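Local coordinates for protein 5-Carboxyvanillate Decarboxylase (Novosphingobium aromaticivorans, PDB 4QRN) that probably removes a carboxyl group from 5-carboxyvanillate, as a metal-dependent decarboxylase of the amidohydrolase superfamily with manganese bound in its active site, at residues Q184-Y187 with L188-F192; D353-A356 with Q357-K360. All coordinates share one frame; numbering follows the deposited sequence.

Overall arrangement
Both contacts are local, each formed within one continuous piece of chain, and both lie where a loop leads into a helix of the amidohydrolase fold. Contact 1 (184-192) comes first, in the loop that leaves strand 177-179, one of the parallel strands of the (beta/alpha)8 barrel of this fold, and runs to helix 194-203. Contact 2 (353-360) follows much later, spanning the end of the loop after helix 343-350 and the first turn of helix 356-370, the last helix of the chain. Their centres are 39 Å apart, on opposite sides of the chain's centre, and their nearest atoms about 28 Å. They are thus separate pieces of local structure, sharing no strand or helix.

Contact 1 of 2, residues Q184-Y187 with L188-F192. With ACT (acetate ion), chain L.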
# COMPACT_ATOMS: atom_id res chain seq x y z
N GLN A 184 6.74 -8.71 -17.90
CA GLN A 184 7.57 -9.88 -17.62
C GLN A 184 8.60 -9.58 -16.52
O GLN A 184 9.76 -9.98 -16.59
CB GLN A 184 8.20 -10.40 -18.91
CG GLN A 184 7.10 -10.91 -19.83
CD GLN A 184 7.60 -11.30 -21.20
OE1 GLN A 184 8.58 -12.03 -21.32
NE2 GLN A 184 6.94 -10.81 -22.24
N GLY A 185 8.13 -8.90 -15.48
CA GLY A 185 8.95 -8.65 -14.31
C GLY A 185 9.87 -7.45 -14.40
O GLY A 185 10.64 -7.19 -13.46
N ARG A 186 9.79 -6.71 -15.51
CA ARG A 186 10.62 -5.52 -15.73
C ARG A 186 9.76 -4.28 -15.63
O ARG A 186 8.61 -4.26 -16.10
CB ARG A 186 11.29 -5.57 -17.11
CG ARG A 186 12.16 -6.78 -17.30
CD ARG A 186 12.75 -6.79 -18.70
NE ARG A 186 13.76 -5.75 -18.83
CZ ARG A 186 14.45 -5.53 -19.94
NH1 ARG A 186 14.19 -6.26 -21.02
NH2 ARG A 186 15.38 -4.59 -19.96
N TYR A 187 10.36 -3.21 -15.10
CA TYR A 187 9.67 -1.96 -14.80
C TYR A 187 10.16 -0.83 -15.69
O TYR A 187 11.29 -0.86 -16.19
CB TYR A 187 9.83 -1.63 -13.29
CG TYR A 187 9.11 -2.66 -12.44
CD1 TYR A 187 9.71 -3.87 -12.08
CD2 TYR A 187 7.77 -2.47 -12.12
CE1 TYR A 187 9.00 -4.85 -11.39
CE2 TYR A 187 7.03 -3.45 -11.42
CZ TYR A 187 7.66 -4.64 -11.07
OH TYR A 187 6.98 -5.64 -10.43
N LEU A 188 9.31 0.16 -15.86
CA LEU A 188 9.52 1.19 -16.88
C LEU A 188 10.62 2.17 -16.54
O LEU A 188 10.99 2.98 -17.39
CB LEU A 188 8.21 1.95 -17.13
CG LEU A 188 7.10 1.14 -17.81
CD1 LEU A 188 5.81 1.90 -17.65
CD2 LEU A 188 7.40 0.85 -19.31
N ASP A 189 11.16 2.11 -15.33
CA ASP A 189 12.32 2.93 -14.98
C ASP A 189 13.61 2.45 -15.62
O ASP A 189 14.60 3.16 -15.60
CB ASP A 189 12.51 2.97 -13.47
CG ASP A 189 12.66 1.59 -12.88
OD1 ASP A 189 11.64 0.88 -12.75
OD2 ASP A 189 13.82 1.20 -12.56
N GLU A 190 13.62 1.25 -16.19
CA GLU A 190 14.84 0.79 -16.88
C GLU A 190 15.05 1.61 -18.14
O GLU A 190 14.08 1.93 -18.85
CB GLU A 190 14.74 -0.67 -17.30
CG GLU A 190 14.81 -1.67 -16.20
CD GLU A 190 15.06 -3.04 -16.78
OE1 GLU A 190 16.02 -3.20 -17.56
OE2 GLU A 190 14.28 -3.95 -16.49
N GLU A 191 16.31 1.90 -18.45
CA GLU A 191 16.63 2.68 -19.64
C GLU A 191 16.09 2.03 -20.91
O GLU A 191 15.75 2.73 -21.87
CB GLU A 191 18.14 2.86 -19.78
CG GLU A 191 18.74 3.79 -18.73
CD GLU A 191 20.11 4.31 -19.12
OE1 GLU A 191 20.78 3.69 -19.97
OE2 GLU A 191 20.52 5.36 -18.57
N PHE A 192 16.00 0.70 -20.94
CA PHE A 192 15.47 -0.01 -22.10
C PHE A 192 14.13 0.55 -22.58
O PHE A 192 13.85 0.56 -23.77
CB PHE A 192 15.34 -1.48 -21.73
CG PHE A 192 14.77 -2.36 -22.80
CD1 PHE A 192 15.51 -2.68 -23.93
CD2 PHE A 192 13.50 -2.91 -22.66
CE1 PHE A 192 14.99 -3.52 -24.91
CE2 PHE A 192 12.98 -3.76 -23.63
CZ PHE A 192 13.72 -4.06 -24.76
C ACT L . 11.52 -8.52 -21.73
O ACT L . 12.09 -7.40 -21.82
OXT ACT L . 11.97 -9.32 -20.88
CH3 ACT L . 10.37 -8.88 -22.61
O HOH W 1 13.02 -3.62 -14.14
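R186 and E190 cross at about a right angle, and the guanidinium grips the carboxylate side-on in a salt bridge, two nitrogens on two oxygens. NE of R186 meets OE2 of E190 at 3.0 Å on the syn side but well out of the carboxylate plane, and NH2 of R186 meets OE1 of E190 at 2.8 Å from above that plane. Both oxygens lie close to the guanidinium plane and both bonds are almost straight, yet the two flat groups are turned 39° apart. The bend at chi3 of R186 (71°) helps bring the guanidinium onto one face of the F192 ring, where it stacks in an off-centre cation-pi contact, planes 21° apart and CZ of R186 4.5 Å from the ring centroid. An acetate ion, probably from the crystallisation liquor, lies near the guanidinium plane at the edge by NH1 of R186. Replacing R186 with an alanine would probably leave the E190 carboxylate without its charge partner and the F192 ring without the flat group resting on it. A water bridges OE2 of E190 (2.7 Å) and the backbone N of Y187 (2.9 Å). The backbone makes a type I beta turn from Y187 to E190, closed by E190 N to Y187 O at 3.1 Å. The turn lies against helix 233-248: the Y187 ring packs edge-to-face with H241 and its hydroxyl bonds E237, while D189 forms a salt bridge with R244 and L188 touches L245. P221 of the second subunit also packs on Y187, so the loop between strand 177-179 and helix 194-203 reaches the dimer interface.

Contact 2 of 2, residues D353-A356 with Q357-K360; sequences DMSA and QTKK
M354, in the loop just before the helix, and T358, four residues on in its first turn, touch through carbon: CG of M354 lies 3.6 Å from CG2 of T358, and SD of M354 is 3.8 Å from the same methyl. The two side chains cross at about a right angle. With CG2 opposite its own backbone N, T358 offers that methyl to the methionine while chi1 of -61° places OG1 beside the N. There OG1 of T358 comes within 2.9 Å of OG of S355. The serine hydroxyl is also 3.0 Å from the backbone N of T358. Backbone bonds close the first turn, K359 N to S355 O at 2.8 Å and K360 N to A356 O at 3.0 Å. Farther out, the K359 chain bends at chi3 (-74°) to bring NZ to the carbonyls of D350 and M352, which it hydrogen-bonds, tying the helix to the chain that precedes it. A water accepts from NZ of K359 (2.8 Å) and donates to O of M354 (2.9 Å). OG1 of T358 is hydrogen-bonded to E328, and Q323 of helix 316-326 lies against both M354 and T358. With S355 at the N-cap of helix 356-370, this is a helix N-terminus at the protein surface, away from the manganese site, where the loop after helix 343-350 turns into the last helix of the chain.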
# COMPACT_ATOMS: atom_id res chain seq x y z
N ASP A 353 -21.16 15.38 -0.60
CA ASP A 353 -21.23 16.74 -0.05
C ASP A 353 -20.02 17.51 -0.55
O ASP A 353 -19.03 17.70 0.15
CB ASP A 353 -21.30 16.69 1.46
CG ASP A 353 -21.45 18.06 2.07
OD1 ASP A 353 -21.76 19.02 1.35
OD2 ASP A 353 -21.27 18.19 3.30
N MET A 354 -20.15 17.94 -1.81
CA MET A 354 -19.08 18.51 -2.59
C MET A 354 -19.73 19.57 -3.47
O MET A 354 -20.83 19.36 -3.97
CB MET A 354 -18.48 17.35 -3.39
CG MET A 354 -17.33 17.68 -4.23
SD MET A 354 -16.71 16.21 -5.09
CE MET A 354 -16.01 15.20 -3.82
N SER A 355 -19.07 20.72 -3.64
CA SER A 355 -19.67 21.78 -4.42
C SER A 355 -19.97 21.33 -5.84
O SER A 355 -19.32 20.43 -6.38
CB SER A 355 -18.76 23.00 -4.47
OG SER A 355 -17.66 22.77 -5.34
N ALA A 356 -20.95 21.98 -6.46
CA ALA A 356 -21.26 21.69 -7.86
C ALA A 356 -20.04 21.88 -8.74
O ALA A 356 -19.79 21.09 -9.65
CB ALA A 356 -22.43 22.59 -8.32
N GLN A 357 -19.26 22.91 -8.48
CA GLN A 357 -18.11 23.18 -9.31
C GLN A 357 -17.08 22.05 -9.18
O GLN A 357 -16.50 21.59 -10.19
CB GLN A 357 -17.50 24.53 -8.91
CG GLN A 357 -18.40 25.71 -9.26
CD GLN A 357 -19.55 26.04 -8.24
OE1 GLN A 357 -19.72 25.40 -7.17
NE2 GLN A 357 -20.34 27.06 -8.59
N THR A 358 -16.80 21.60 -7.95
CA THR A 358 -15.84 20.53 -7.75
C THR A 358 -16.36 19.22 -8.33
O THR A 358 -15.60 18.44 -8.93
CB THR A 358 -15.55 20.40 -6.26
OG1 THR A 358 -14.98 21.63 -5.78
CG2 THR A 358 -14.59 19.22 -5.98
N LYS A 359 -17.65 18.95 -8.11
CA LYS A 359 -18.23 17.71 -8.61
C LYS A 359 -18.16 17.63 -10.14
O LYS A 359 -17.92 16.56 -10.70
CB LYS A 359 -19.66 17.56 -8.05
CG LYS A 359 -20.31 16.21 -8.28
CD LYS A 359 -21.63 16.09 -7.55
CE LYS A 359 -21.47 15.89 -6.05
NZ LYS A 359 -22.77 16.15 -5.34
N LYS A 360 -18.38 18.76 -10.81
CA LYS A 360 -18.27 18.80 -12.27
C LYS A 360 -16.83 18.57 -12.75
O LYS A 360 -16.62 17.91 -13.77
CB LYS A 360 -18.85 20.11 -12.83
CG LYS A 360 -18.71 20.24 -14.31
CD LYS A 360 -19.44 21.47 -14.84
CE LYS A 360 -19.45 21.48 -16.36
NZ LYS A 360 -20.12 22.70 -16.92
O HOH W 2 -22.97 18.90 -5.80